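Local atomic coordinates of indole-3-pyruvate decarboxylase (PDB entry 2NXW), a protein that decarboxylates indole-3-pyruvate and related aromatic 2-oxo acids such as phenylpyruvate, using thiamine diphosphate and a magnesium ion, in a pathway to the plant hormone auxin. Residues 83-88 against 112-117; 150-155 against 178-183; 174-179 against 233-238; 98-103 against 143-148; 26-31 against 55-60. One frame throughout, in Å; residues are numbered along the deposited sequence.

Contact 1 (83-88 against 112-117)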
# COMPACT_ATOMS: atom_id res chain seq x y z
N SER A 83 21.14 23.27 17.64
CA SER A 83 19.70 23.41 17.44
C SER A 83 19.44 24.26 16.19
O SER A 83 18.68 25.22 16.22
CB SER A 83 19.02 24.04 18.67
OG SER A 83 19.08 23.14 19.77
N THR A 84 20.08 23.88 15.10
CA THR A 84 19.94 24.59 13.85
C THR A 84 19.83 23.60 12.69
O THR A 84 19.58 22.41 12.92
CB THR A 84 21.15 25.55 13.65
OG1 THR A 84 20.90 26.43 12.55
CG2 THR A 84 22.43 24.77 13.39
N LEU A 85 19.98 24.08 11.47
CA LEU A 85 19.91 23.20 10.30
C LEU A 85 21.24 22.51 10.08
O LEU A 85 22.30 23.12 10.23
CB LEU A 85 19.59 24.00 9.03
CG LEU A 85 18.24 24.70 8.95
CD1 LEU A 85 18.14 25.40 7.60
CD2 LEU A 85 17.10 23.69 9.11
N GLY A 86 21.17 21.22 9.72
CA GLY A 86 22.36 20.46 9.39
C GLY A 86 22.40 20.40 7.87
O GLY A 86 21.35 20.51 7.23
N VAL A 87 23.58 20.23 7.28
CA VAL A 87 23.68 20.19 5.82
C VAL A 87 24.53 19.02 5.37
O VAL A 87 25.71 18.90 5.73
CB VAL A 87 24.25 21.52 5.26
CG1 VAL A 87 24.11 21.53 3.73
CG2 VAL A 87 23.51 22.70 5.87
N ALA A 88 23.92 18.17 4.54
CA ALA A 88 24.57 16.97 4.03
C ALA A 88 24.47 16.95 2.51
O ALA A 88 23.36 16.88 1.96
CB ALA A 88 23.88 15.74 4.60
N PRO A 112 16.58 18.50 11.81
CA PRO A 112 16.49 19.05 10.45
C PRO A 112 17.73 19.02 9.59
O PRO A 112 18.46 20.02 9.50
CB PRO A 112 15.98 20.46 10.70
CG PRO A 112 16.72 20.85 11.92
CD PRO A 112 16.63 19.58 12.80
N VAL A 113 17.98 17.88 8.97
CA VAL A 113 19.11 17.73 8.08
C VAL A 113 18.65 18.09 6.68
O VAL A 113 17.67 17.53 6.18
CB VAL A 113 19.65 16.27 8.06
CG1 VAL A 113 20.69 16.12 6.96
CG2 VAL A 113 20.27 15.93 9.42
N VAL A 114 19.33 19.04 6.07
CA VAL A 114 19.02 19.45 4.71
C VAL A 114 19.88 18.61 3.78
O VAL A 114 21.11 18.75 3.75
CB VAL A 114 19.33 20.95 4.48
CG1 VAL A 114 19.04 21.33 3.03
CG2 VAL A 114 18.51 21.81 5.44
N VAL A 115 19.25 17.70 3.05
CA VAL A 115 19.96 16.84 2.11
C VAL A 115 19.99 17.55 0.77
O VAL A 115 18.94 17.95 0.25
CB VAL A 115 19.22 15.50 1.94
CG1 VAL A 115 19.92 14.63 0.89
CG2 VAL A 115 19.16 14.79 3.29
N ILE A 116 21.19 17.71 0.21
CA ILE A 116 21.35 18.36 -1.09
C ILE A 116 22.03 17.36 -2.00
O ILE A 116 23.18 16.98 -1.78
CB ILE A 116 22.27 19.61 -1.00
CG1 ILE A 116 21.74 20.56 0.07
CG2 ILE A 116 22.32 20.31 -2.37
CD1 ILE A 116 22.66 21.75 0.31
N SER A 117 21.31 16.90 -3.02
CA SER A 117 21.89 15.94 -3.96
C SER A 117 22.11 16.53 -5.33
O SER A 117 21.27 17.27 -5.84
CB SER A 117 20.99 14.71 -4.13
OG SER A 117 21.55 13.79 -5.06
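The carbonyl oxygen of Gly-86 receives the amide of Val-114, N to O 2.8 Å, and Val-114 CB presses on the same oxygen. This bond belongs to a ladder between two neighbouring parallel strands of the alpha/beta sheet in the N-terminal thiamine diphosphate-binding domain, joined through a helical crossover. Gly-86 N to Pro-112 O, Ala-88 N to Val-114 O and Ile-116 N to Ala-88 O complete it. Val-114 O takes a second, weaker contact from the CA-H of Val-87, CA to O 3.6 Å.

On one face, Val-87 CG1 lies anti to the backbone N (chi1 -170°) and meets Ile-116 CD1 at 3.7 Å. Leu-85 joins this face: the Leu-85 and Pro-112 side chains cross at about a right angle, Leu-85 CD2 3.8 Å from Pro-112 CB, while Leu-85 CD1 reaches Val-114 CG2 at 4.2 Å. Leu-169 and Ala-172 of helix 161-175 lie against Val-114 and Leu-85 here. The other face holds Ala-88 and Val-113 under helix 68-82, with Ala-88 CB 4.0 Å from Val-113 CG1. Where the strands begin, Pro-112 CG rests 3.4 Å from Thr-84 O.

Contact 2 (150-155 against 178-183)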
# COMPACT_ATOMS: atom_id res chain seq x y z
N VAL A 150 10.25 15.85 5.24
CA VAL A 150 8.98 16.57 5.35
C VAL A 150 8.66 17.47 4.17
O VAL A 150 7.53 17.93 4.03
CB VAL A 150 8.89 17.40 6.66
CG1 VAL A 150 8.89 16.46 7.83
CG2 VAL A 150 10.02 18.41 6.75
N ALA A 151 9.65 17.74 3.33
CA ALA A 151 9.45 18.57 2.15
C ALA A 151 10.57 18.28 1.19
O ALA A 151 11.68 17.91 1.61
CB ALA A 151 9.45 20.05 2.55
N GLN A 152 10.30 18.45 -0.10
CA GLN A 152 11.29 18.20 -1.13
C GLN A 152 11.13 19.20 -2.27
O GLN A 152 10.05 19.75 -2.47
CB GLN A 152 11.10 16.81 -1.76
CG GLN A 152 10.90 15.63 -0.81
CD GLN A 152 9.50 15.56 -0.26
OE1 GLN A 152 8.51 15.80 -0.97
NE2 GLN A 152 9.38 15.21 1.02
N ALA A 153 12.21 19.41 -3.01
CA ALA A 153 12.14 20.27 -4.17
C ALA A 153 13.25 19.93 -5.14
O ALA A 153 14.37 19.60 -4.74
CB ALA A 153 12.23 21.75 -3.77
N ARG A 154 12.93 19.97 -6.43
CA ARG A 154 13.91 19.77 -7.47
C ARG A 154 14.12 21.19 -7.98
O ARG A 154 13.18 21.81 -8.49
CB ARG A 154 13.38 18.88 -8.59
CG ARG A 154 14.35 18.81 -9.76
CD ARG A 154 13.89 17.89 -10.88
NE ARG A 154 14.80 18.00 -12.01
CZ ARG A 154 14.76 17.22 -13.08
NH1 ARG A 154 13.85 16.26 -13.18
NH2 ARG A 154 15.65 17.39 -14.06
N LEU A 155 15.32 21.73 -7.81
CA LEU A 155 15.61 23.09 -8.23
C LEU A 155 16.04 23.12 -9.70
O LEU A 155 17.19 23.40 -10.02
CB LEU A 155 16.69 23.68 -7.32
CG LEU A 155 16.37 23.59 -5.82
CD1 LEU A 155 17.50 24.23 -5.02
CD2 LEU A 155 15.05 24.29 -5.53
N PRO A 178 14.14 16.42 8.48
CA PRO A 178 14.97 16.57 7.28
C PRO A 178 14.16 16.95 6.05
O PRO A 178 12.96 16.66 5.97
CB PRO A 178 15.59 15.18 7.11
CG PRO A 178 15.54 14.59 8.45
CD PRO A 178 14.24 15.07 9.04
N VAL A 179 14.84 17.57 5.09
CA VAL A 179 14.24 17.96 3.82
C VAL A 179 15.20 17.57 2.71
O VAL A 179 16.39 17.31 2.95
CB VAL A 179 13.93 19.47 3.75
CG1 VAL A 179 12.80 19.81 4.72
CG2 VAL A 179 15.18 20.29 4.07
N TYR A 180 14.69 17.53 1.48
CA TYR A 180 15.46 17.11 0.32
C TYR A 180 15.48 18.12 -0.83
O TYR A 180 14.43 18.57 -1.28
CB TYR A 180 14.88 15.78 -0.17
CG TYR A 180 15.54 15.21 -1.40
CD1 TYR A 180 16.83 14.71 -1.35
CD2 TYR A 180 14.85 15.14 -2.63
CE1 TYR A 180 17.44 14.17 -2.47
CE2 TYR A 180 15.46 14.60 -3.75
CZ TYR A 180 16.75 14.12 -3.67
OH TYR A 180 17.36 13.60 -4.79
N LEU A 181 16.68 18.46 -1.29
CA LEU A 181 16.84 19.39 -2.41
C LEU A 181 17.68 18.69 -3.46
O LEU A 181 18.79 18.23 -3.18
CB LEU A 181 17.53 20.68 -1.97
CG LEU A 181 16.71 21.57 -1.03
CD1 LEU A 181 17.56 22.74 -0.53
CD2 LEU A 181 15.47 22.08 -1.77
N GLU A 182 17.16 18.61 -4.68
CA GLU A 182 17.84 17.96 -5.79
C GLU A 182 18.22 19.08 -6.77
O GLU A 182 17.36 19.85 -7.20
CB GLU A 182 16.86 16.96 -6.42
CG GLU A 182 17.41 16.04 -7.47
CD GLU A 182 16.39 14.99 -7.87
OE1 GLU A 182 16.17 14.03 -7.09
OE2 GLU A 182 15.78 15.15 -8.94
N ILE A 183 19.50 19.17 -7.11
CA ILE A 183 19.98 20.23 -8.00
C ILE A 183 20.64 19.72 -9.28
O ILE A 183 21.76 19.20 -9.24
CB ILE A 183 21.00 21.14 -7.27
CG1 ILE A 183 20.42 21.63 -5.94
CG2 ILE A 183 21.35 22.34 -8.16
CD1 ILE A 183 21.37 22.51 -5.14
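Five backbone hydrogen bonds tie 150-155 to 178-183, from Val-150 N to Pro-178 O (2.9 Å) through to Leu-155 N to Glu-182 O (2.8 Å). They pair the two strands of a beta-alpha-beta unit whose crossover is helix 161-175, with strand 152-154 outermost, within this chain, in the N-terminal domain's sheet. Tyr-180 O also takes the CA-H of Gln-152, CA to O 3.2 Å.

Apolar contacts line the face toward that helix. Ala-153 CB meets Leu-181 CD2 at 3.8 Å, and Ala-151 CB meets Val-179 CG1 at 4.0 Å. Where the strands start, Val-150 CG2 touches Val-179 CG1 at 3.7 Å.

Polar groups occupy the opposite face. Glu-182, with CG anti to its backbone N (chi1 -172°), reaches out so that OE1 accepts the hydroxyl of Tyr-180 through its anti lone pair, in the plane of the ring. Arg-154 runs extended beside it without a salt bridge: OE2 lies well out of the guanidinium plane, and Arg-154 NE pairs with Asp-156 instead. Replacing Glu-182 by alanine is likely to leave the Tyr-180 hydroxyl without its carboxylate acceptor. Tyr-180 OH to Glu-182 OE1 measures 2.6 Å.

Contact 3 (174-179 against 233-238). Unlike the reference sequence in segment 174-179: Gln-175 (reference Leu).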
# COMPACT_ATOMS: atom_id res chain seq x y z
N ALA A 174 10.02 24.46 10.53
CA ALA A 174 8.70 24.42 11.13
C ALA A 174 8.36 23.11 11.81
O ALA A 174 7.62 23.09 12.78
CB ALA A 174 7.63 24.76 10.09
N GLN A 175 8.91 22.01 11.30
CA GLN A 175 8.62 20.71 11.89
C GLN A 175 9.84 20.00 12.42
O GLN A 175 9.72 18.91 12.95
CB GLN A 175 7.89 19.82 10.87
CG GLN A 175 6.45 20.26 10.60
CD GLN A 175 5.50 19.98 11.77
OE1 GLN A 175 5.90 19.99 12.94
NE2 GLN A 175 4.23 19.74 11.45
N SER A 176 11.01 20.62 12.28
CA SER A 176 12.26 20.03 12.78
C SER A 176 12.48 18.62 12.24
O SER A 176 12.69 17.67 13.00
CB SER A 176 12.26 20.03 14.31
OG SER A 176 13.57 19.81 14.82
N ARG A 177 12.43 18.48 10.92
CA ARG A 177 12.64 17.20 10.25
C ARG A 177 13.48 17.46 9.01
O ARG A 177 13.54 18.58 8.50
CB ARG A 177 11.33 16.59 9.78
CG ARG A 177 10.23 16.49 10.81
CD ARG A 177 10.13 15.09 11.36
NE ARG A 177 8.86 14.88 12.05
CZ ARG A 177 8.65 13.88 12.90
NH1 ARG A 177 9.62 13.01 13.16
NH2 ARG A 177 7.47 13.75 13.51
N PRO A 178 14.14 16.42 8.48
CA PRO A 178 14.97 16.57 7.28
C PRO A 178 14.16 16.95 6.05
O PRO A 178 12.96 16.66 5.97
CB PRO A 178 15.59 15.18 7.11
CG PRO A 178 15.54 14.59 8.45
CD PRO A 178 14.24 15.07 9.04
N VAL A 179 14.84 17.57 5.09
CA VAL A 179 14.24 17.96 3.82
C VAL A 179 15.20 17.57 2.71
O VAL A 179 16.39 17.31 2.95
CB VAL A 179 13.93 19.47 3.75
CG1 VAL A 179 12.80 19.81 4.72
CG2 VAL A 179 15.18 20.29 4.07
N VAL A 233 11.10 21.04 22.72
CA VAL A 233 11.48 22.17 23.57
C VAL A 233 12.93 22.52 23.27
O VAL A 233 13.29 23.69 23.18
CB VAL A 233 11.31 21.82 25.06
CG1 VAL A 233 11.88 22.96 25.93
CG2 VAL A 233 9.82 21.62 25.38
N ARG A 234 13.77 21.50 23.12
CA ARG A 234 15.17 21.75 22.80
C ARG A 234 15.32 22.23 21.36
O ARG A 234 16.00 23.23 21.09
CB ARG A 234 16.01 20.49 22.99
CG ARG A 234 17.50 20.76 22.79
CD ARG A 234 18.29 19.50 22.54
NE ARG A 234 18.08 18.50 23.59
CZ ARG A 234 18.43 18.66 24.86
NH1 ARG A 234 19.01 19.78 25.26
NH2 ARG A 234 18.21 17.68 25.73
N ARG A 235 14.69 21.53 20.42
CA ARG A 235 14.82 21.89 19.01
C ARG A 235 14.41 23.33 18.71
O ARG A 235 15.08 24.02 17.93
CB ARG A 235 14.01 20.94 18.13
CG ARG A 235 14.45 19.47 18.20
CD ARG A 235 15.86 19.24 17.66
NE ARG A 235 16.14 17.80 17.60
CZ ARG A 235 17.01 17.16 18.38
NH1 ARG A 235 17.71 17.81 19.30
NH2 ARG A 235 17.14 15.84 18.26
N TYR A 236 13.34 23.79 19.34
CA TYR A 236 12.83 25.13 19.09
C TYR A 236 13.38 26.23 20.01
O TYR A 236 12.91 27.37 19.98
CB TYR A 236 11.30 25.11 19.11
CG TYR A 236 10.70 24.21 18.05
CD1 TYR A 236 11.24 24.18 16.76
CD2 TYR A 236 9.61 23.38 18.32
CE1 TYR A 236 10.72 23.34 15.77
CE2 TYR A 236 9.07 22.53 17.33
CZ TYR A 236 9.64 22.52 16.06
OH TYR A 236 9.13 21.70 15.08
N GLY A 237 14.37 25.88 20.82
CA GLY A 237 14.97 26.86 21.71
C GLY A 237 14.00 27.47 22.72
O GLY A 237 14.05 28.66 23.00
N LEU A 238 13.14 26.63 23.29
CA LEU A 238 12.15 27.08 24.25
C LEU A 238 12.50 26.82 25.72
O LEU A 238 11.63 26.90 26.58
CB LEU A 238 10.82 26.41 23.94
CG LEU A 238 10.24 26.79 22.57
CD1 LEU A 238 8.99 25.97 22.29
CD2 LEU A 238 9.92 28.29 22.58
O HOH W 1 6.53 21.10 15.36
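Tyr-236 puts its hydroxyl against the end of helix 161-175, with Tyr-236 OH 3.2 Å from Gln-175 C, the carbonyl carbon, which sits at the edge of the phenol near its plane. The residues beyond the tyrosine close helix 231-235 with a Schellman motif, so two helix ends meet here, one from the N-terminal sheet domain and one from the central domain. Ser-176 CB approaches the ring obliquely, 3.6 Å from Tyr-236 OH, while Ser-176 OG touches the aliphatic part of Arg-235, 3.5 Å from CG.

A water forms the next shell: it donates to Gln-175 OE1 at 2.7 Å and is also hydrogen-bonded to Tyr-236 OH at 2.7 Å, bridging the segments.

Further out, Lys-110 O accepts from both Ser-176 OG and Arg-235 NE, and Glu-109 O accepts from Arg-235 NH2, so the loop before strand 113-119 holds the serine and the arginine side by side. With OG anti to the backbone N (chi1 -164°), Ser-176 points its hydroxyl at this loop, and Arg-235 bends at chi2 (-65°) to bring its guanidinium edge alongside. In the Schellman turn that follows Tyr-236, Gly-237 has positive phi, with Leu-238 N bonded to Val-233 O at 2.9 Å and Gly-237 N to Arg-234 O at 3.1 Å.

Contact 4 (98-103 against 143-148)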
# COMPACT_ATOMS: atom_id res chain seq x y z
N ASN A 98 23.01 5.79 -0.25
CA ASN A 98 23.85 5.36 0.86
C ASN A 98 23.65 6.21 2.12
O ASN A 98 24.22 5.90 3.16
CB ASN A 98 25.32 5.41 0.40
CG ASN A 98 26.21 4.46 1.17
OD1 ASN A 98 25.76 3.46 1.75
ND2 ASN A 98 27.51 4.75 1.16
N MET A 99 22.85 7.27 2.04
CA MET A 99 22.59 8.12 3.20
C MET A 99 21.14 8.03 3.69
O MET A 99 20.74 8.74 4.61
CB MET A 99 22.94 9.58 2.85
CG MET A 99 23.29 10.42 4.07
SD MET A 99 23.95 12.05 3.62
CE MET A 99 22.48 12.83 2.84
N VAL A 100 20.36 7.14 3.08
CA VAL A 100 18.96 6.96 3.44
C VAL A 100 18.77 6.62 4.92
O VAL A 100 17.90 7.18 5.59
CB VAL A 100 18.32 5.87 2.53
CG1 VAL A 100 17.00 5.38 3.09
CG2 VAL A 100 18.11 6.44 1.12
N ASN A 101 19.59 5.72 5.46
CA ASN A 101 19.46 5.37 6.86
C ASN A 101 19.74 6.56 7.79
O ASN A 101 18.97 6.82 8.72
CB ASN A 101 20.40 4.20 7.19
CG ASN A 101 20.36 3.84 8.65
OD1 ASN A 101 19.29 3.69 9.24
ND2 ASN A 101 21.54 3.70 9.25
N ALA A 102 20.84 7.27 7.57
CA ALA A 102 21.15 8.41 8.43
C ALA A 102 20.04 9.45 8.39
O ALA A 102 19.70 10.06 9.41
CB ALA A 102 22.48 9.04 8.01
N VAL A 103 19.46 9.65 7.20
CA VAL A 103 18.39 10.63 7.07
C VAL A 103 17.12 10.16 7.78
O VAL A 103 16.44 10.97 8.43
CB VAL A 103 18.12 10.95 5.58
CG1 VAL A 103 16.91 11.88 5.43
CG2 VAL A 103 19.37 11.62 4.99
N GLN A 143 11.51 9.59 -5.11
CA GLN A 143 10.45 8.83 -4.46
C GLN A 143 10.88 8.22 -3.13
O GLN A 143 10.08 8.11 -2.20
CB GLN A 143 9.93 7.74 -5.39
CG GLN A 143 9.27 8.28 -6.64
CD GLN A 143 8.15 9.25 -6.34
OE1 GLN A 143 7.18 8.90 -5.66
NE2 GLN A 143 8.26 10.48 -6.83
N VAL A 144 12.13 7.80 -3.04
CA VAL A 144 12.63 7.23 -1.80
C VAL A 144 12.81 8.34 -0.77
O VAL A 144 12.38 8.21 0.37
CB VAL A 144 13.97 6.48 -2.04
CG1 VAL A 144 14.68 6.23 -0.72
CG2 VAL A 144 13.70 5.16 -2.74
N PHE A 145 13.41 9.46 -1.17
CA PHE A 145 13.61 10.52 -0.20
C PHE A 145 12.34 11.18 0.29
O PHE A 145 12.29 11.68 1.41
CB PHE A 145 14.62 11.56 -0.71
CG PHE A 145 16.05 11.17 -0.42
CD1 PHE A 145 16.78 10.37 -1.30
CD2 PHE A 145 16.63 11.54 0.79
CE1 PHE A 145 18.06 9.92 -0.97
CE2 PHE A 145 17.92 11.09 1.13
CZ PHE A 145 18.63 10.29 0.25
N LYS A 146 11.29 11.16 -0.53
CA LYS A 146 10.02 11.75 -0.13
C LYS A 146 9.45 11.00 1.07
O LYS A 146 8.66 11.54 1.83
CB LYS A 146 9.02 11.71 -1.28
N GLU A 147 9.86 9.75 1.24
CA GLU A 147 9.38 8.92 2.35
C GLU A 147 10.06 9.23 3.68
O GLU A 147 9.54 8.89 4.74
CB GLU A 147 9.60 7.43 2.03
CG GLU A 147 8.82 6.89 0.84
CD GLU A 147 7.32 6.90 1.07
OE1 GLU A 147 6.88 6.56 2.19
OE2 GLU A 147 6.59 7.22 0.12
N ILE A 148 11.22 9.89 3.64
CA ILE A 148 11.96 10.19 4.86
C ILE A 148 12.28 11.66 5.09
O ILE A 148 13.22 12.00 5.82
CB ILE A 148 13.26 9.37 4.89
CG1 ILE A 148 14.09 9.65 3.63
CG2 ILE A 148 12.93 7.89 4.99
CD1 ILE A 148 15.42 8.90 3.58
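Ile-148 CD1 lies against two valines of helix 100-108, 3.9 Å from Val-100 CG1 and 3.8 Å from Val-103 CG1, the isoleucine crossing both side chains at about a right angle. The same methyl lies 3.6 Å from Val-100 O. Ile-148 takes an uncommon first torsion: CG1 sits in the crowded position between the backbone N and the carbonyl carbon (chi1 56°), which turns CD1 toward the helix. Beside it, Phe-145 completes the tight part. Val-103 CG2 comes to the ring edge near its plane, 4.2 Å from CE2, and Val-100 CG2 approaches obliquely, 4.0 Å from CZ. The ring also stacks with Tyr-180. Packing against Val-103 has a polar cost: Ile-148 O, 3.7 Å from Val-103 CG1, is buried with no partner in the model.

The contact thins toward Val-144, whose CG1 touches Val-100 CG2 at 3.9 Å and little more of this helix. Past it the helix 140-145 side turns to solvent and to a neighbour: Gln-143 is exposed and packs on Glu-147 of the third subunit, while the Lys-146 side chain is not modelled beyond CB. On the other helix, Val-100 also packs on Phe-97 of the third subunit.

A type I turn from Phe-145 to Ile-148 delivers both large side chains to the valines. The arrangement is helix 100-108 packed against helix 140-145 and that turn, over one face of an alpha/beta sheet, in the N-terminal domain of a thiamine diphosphate enzyme, where nearby Asn-98 hydrogen-bonds the cofactor-pocket residue Glu-68.

Contact 5 (26-31 against 55-60)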
# COMPACT_ATOMS: atom_id res chain seq x y z
N ALA A 26 23.23 31.10 -3.63
CA ALA A 26 22.00 31.56 -2.98
C ALA A 26 21.54 30.54 -1.94
O ALA A 26 21.07 30.91 -0.87
CB ALA A 26 20.91 31.78 -4.02
N LEU A 27 21.67 29.26 -2.27
CA LEU A 27 21.27 28.21 -1.35
C LEU A 27 22.20 28.18 -0.13
O LEU A 27 21.72 28.12 1.01
CB LEU A 27 21.30 26.85 -2.05
CG LEU A 27 21.10 25.62 -1.16
CD1 LEU A 27 19.76 25.69 -0.43
CD2 LEU A 27 21.16 24.37 -2.02
N LEU A 28 23.51 28.22 -0.36
CA LEU A 28 24.45 28.21 0.75
C LEU A 28 24.21 29.41 1.66
O LEU A 28 24.25 29.29 2.88
CB LEU A 28 25.89 28.21 0.23
CG LEU A 28 26.33 26.92 -0.48
CD1 LEU A 28 27.68 27.14 -1.17
CD2 LEU A 28 26.43 25.75 0.52
N ARG A 29 23.93 30.57 1.06
CA ARG A 29 23.67 31.77 1.86
C ARG A 29 22.37 31.65 2.65
O ARG A 29 22.30 32.08 3.80
CB ARG A 29 23.64 33.01 0.95
CG ARG A 29 25.01 33.40 0.42
CD ARG A 29 24.95 34.63 -0.48
NE ARG A 29 26.28 34.98 -0.98
CZ ARG A 29 27.27 35.45 -0.23
NH1 ARG A 29 27.10 35.62 1.07
NH2 ARG A 29 28.45 35.72 -0.78
N ALA A 30 21.34 31.06 2.04
CA ALA A 30 20.06 30.87 2.72
C ALA A 30 20.23 29.95 3.93
O ALA A 30 19.59 30.14 4.96
CB ALA A 30 19.04 30.27 1.75
N LEU A 31 21.10 28.95 3.79
CA LEU A 31 21.35 28.02 4.89
C LEU A 31 22.09 28.75 6.01
O LEU A 31 21.75 28.61 7.19
CB LEU A 31 22.16 26.82 4.39
CG LEU A 31 21.37 25.89 3.47
CD1 LEU A 31 22.30 24.99 2.67
CD2 LEU A 31 20.38 25.08 4.32
N GLU A 55 33.43 25.08 -2.18
CA GLU A 55 34.83 25.23 -1.83
C GLU A 55 35.39 26.60 -2.16
O GLU A 55 36.15 27.18 -1.38
CB GLU A 55 35.67 24.18 -2.56
CG GLU A 55 37.13 24.24 -2.20
CD GLU A 55 37.94 23.19 -2.93
OE1 GLU A 55 38.35 23.43 -4.08
OE2 GLU A 55 38.15 22.10 -2.35
N GLU A 56 35.03 27.11 -3.32
CA GLU A 56 35.54 28.41 -3.74
C GLU A 56 34.96 29.59 -2.98
O GLU A 56 35.68 30.54 -2.65
CB GLU A 56 35.35 28.57 -5.25
CG GLU A 56 36.40 27.81 -6.04
CD GLU A 56 36.12 27.80 -7.53
OE1 GLU A 56 35.42 28.71 -8.02
OE2 GLU A 56 36.62 26.87 -8.21
N THR A 57 33.67 29.53 -2.67
CA THR A 57 33.02 30.63 -1.95
C THR A 57 33.20 30.56 -0.44
O THR A 57 33.17 31.59 0.24
CB THR A 57 31.51 30.68 -2.23
OG1 THR A 57 30.89 29.51 -1.69
CG2 THR A 57 31.25 30.77 -3.74
N GLN A 58 33.36 29.35 0.09
CA GLN A 58 33.52 29.16 1.53
C GLN A 58 32.39 29.82 2.33
O GLN A 58 32.61 30.31 3.44
CB GLN A 58 34.87 29.70 2.00
CG GLN A 58 36.08 28.89 1.54
CD GLN A 58 36.13 27.51 2.17
OE1 GLN A 58 36.00 27.38 3.39
NE2 GLN A 58 36.34 26.48 1.36
N ILE A 59 31.18 29.83 1.78
CA ILE A 59 30.04 30.42 2.50
C ILE A 59 29.81 29.60 3.77
O ILE A 59 29.50 30.15 4.84
CB ILE A 59 28.77 30.44 1.62
CG1 ILE A 59 28.97 31.42 0.46
CG2 ILE A 59 27.56 30.84 2.46
CD1 ILE A 59 27.86 31.40 -0.57
N LEU A 60 29.96 28.29 3.65
CA LEU A 60 29.84 27.37 4.77
C LEU A 60 31.10 26.52 4.73
O LEU A 60 31.56 26.14 3.65
CB LEU A 60 28.63 26.44 4.63
CG LEU A 60 27.21 26.99 4.76
CD1 LEU A 60 26.22 25.85 4.56
CD2 LEU A 60 27.01 27.64 6.13
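Ile-59, just past the end of helix 48-57, leans on Leu-28 and Arg-29 of helix 23-33. Its CB starts 3.9 Å from Leu-28 CB. The branch methyl CG2, anti to the backbone N, drops onto the helix backbone, 3.7 Å from Leu-28 O. The longer branch, with CG1 anti to the carbonyl carbon (chi1 -68°), carries CD1 between Arg-29 CG (3.6 Å) and Leu-28 CB (3.8 Å); this tip also lies over one face of the Arg-29 guanidinium, 3.9 Å above its plane and offset toward the rim. The extended arginine thus lays its aliphatic chain across the isoleucine at about a right angle.

With an alanine in place of Ile-59, a gap would probably open beside Leu-28 CB and the Arg-29 guanidinium would lose the methyl on its face.

Leu-60 continues the apolar seam, CD1 meeting Leu-28 CD2 at 4.0 Å and Leu-31 CB at 4.2 Å. At the other end Leu-28 CD1 touches Thr-57 OG1 at 4.0 Å; that hydroxyl is hydrogen-bonded to Val-53 O. This is a helix against the end of a second helix and the loop leading to strand 62-64, part of the layer covering one face of the N-terminal domain's alpha/beta sheet.

Overall arrangement
Contacts 1 and 2 are pairings in one parallel sheet, centres 11 Å apart, separated by the pairing of strands 113-119 and 179-184, where Leu-181 N is probably hydrogen-bonded to Val-115 O (2.8 Å). Contact 5 packs on one face, Leu-27 and Leu-31 resting on Ile-116; on the other, 24 Å away between centres, contact 4 sets Met-99 and Val-103 against Val-115. Contact 3 shares Pro-178 and Val-179 with contact 2 and lies where this domain meets the central one. Thiamine diphosphate lies about 11 Å from the Val-100 side chain of contact 4, 13 Å from that of Ala-88 (contact 1) and 14 Å from that of Tyr-180 (contact 2); contacts 3 and 5 are remote from the annotated sites.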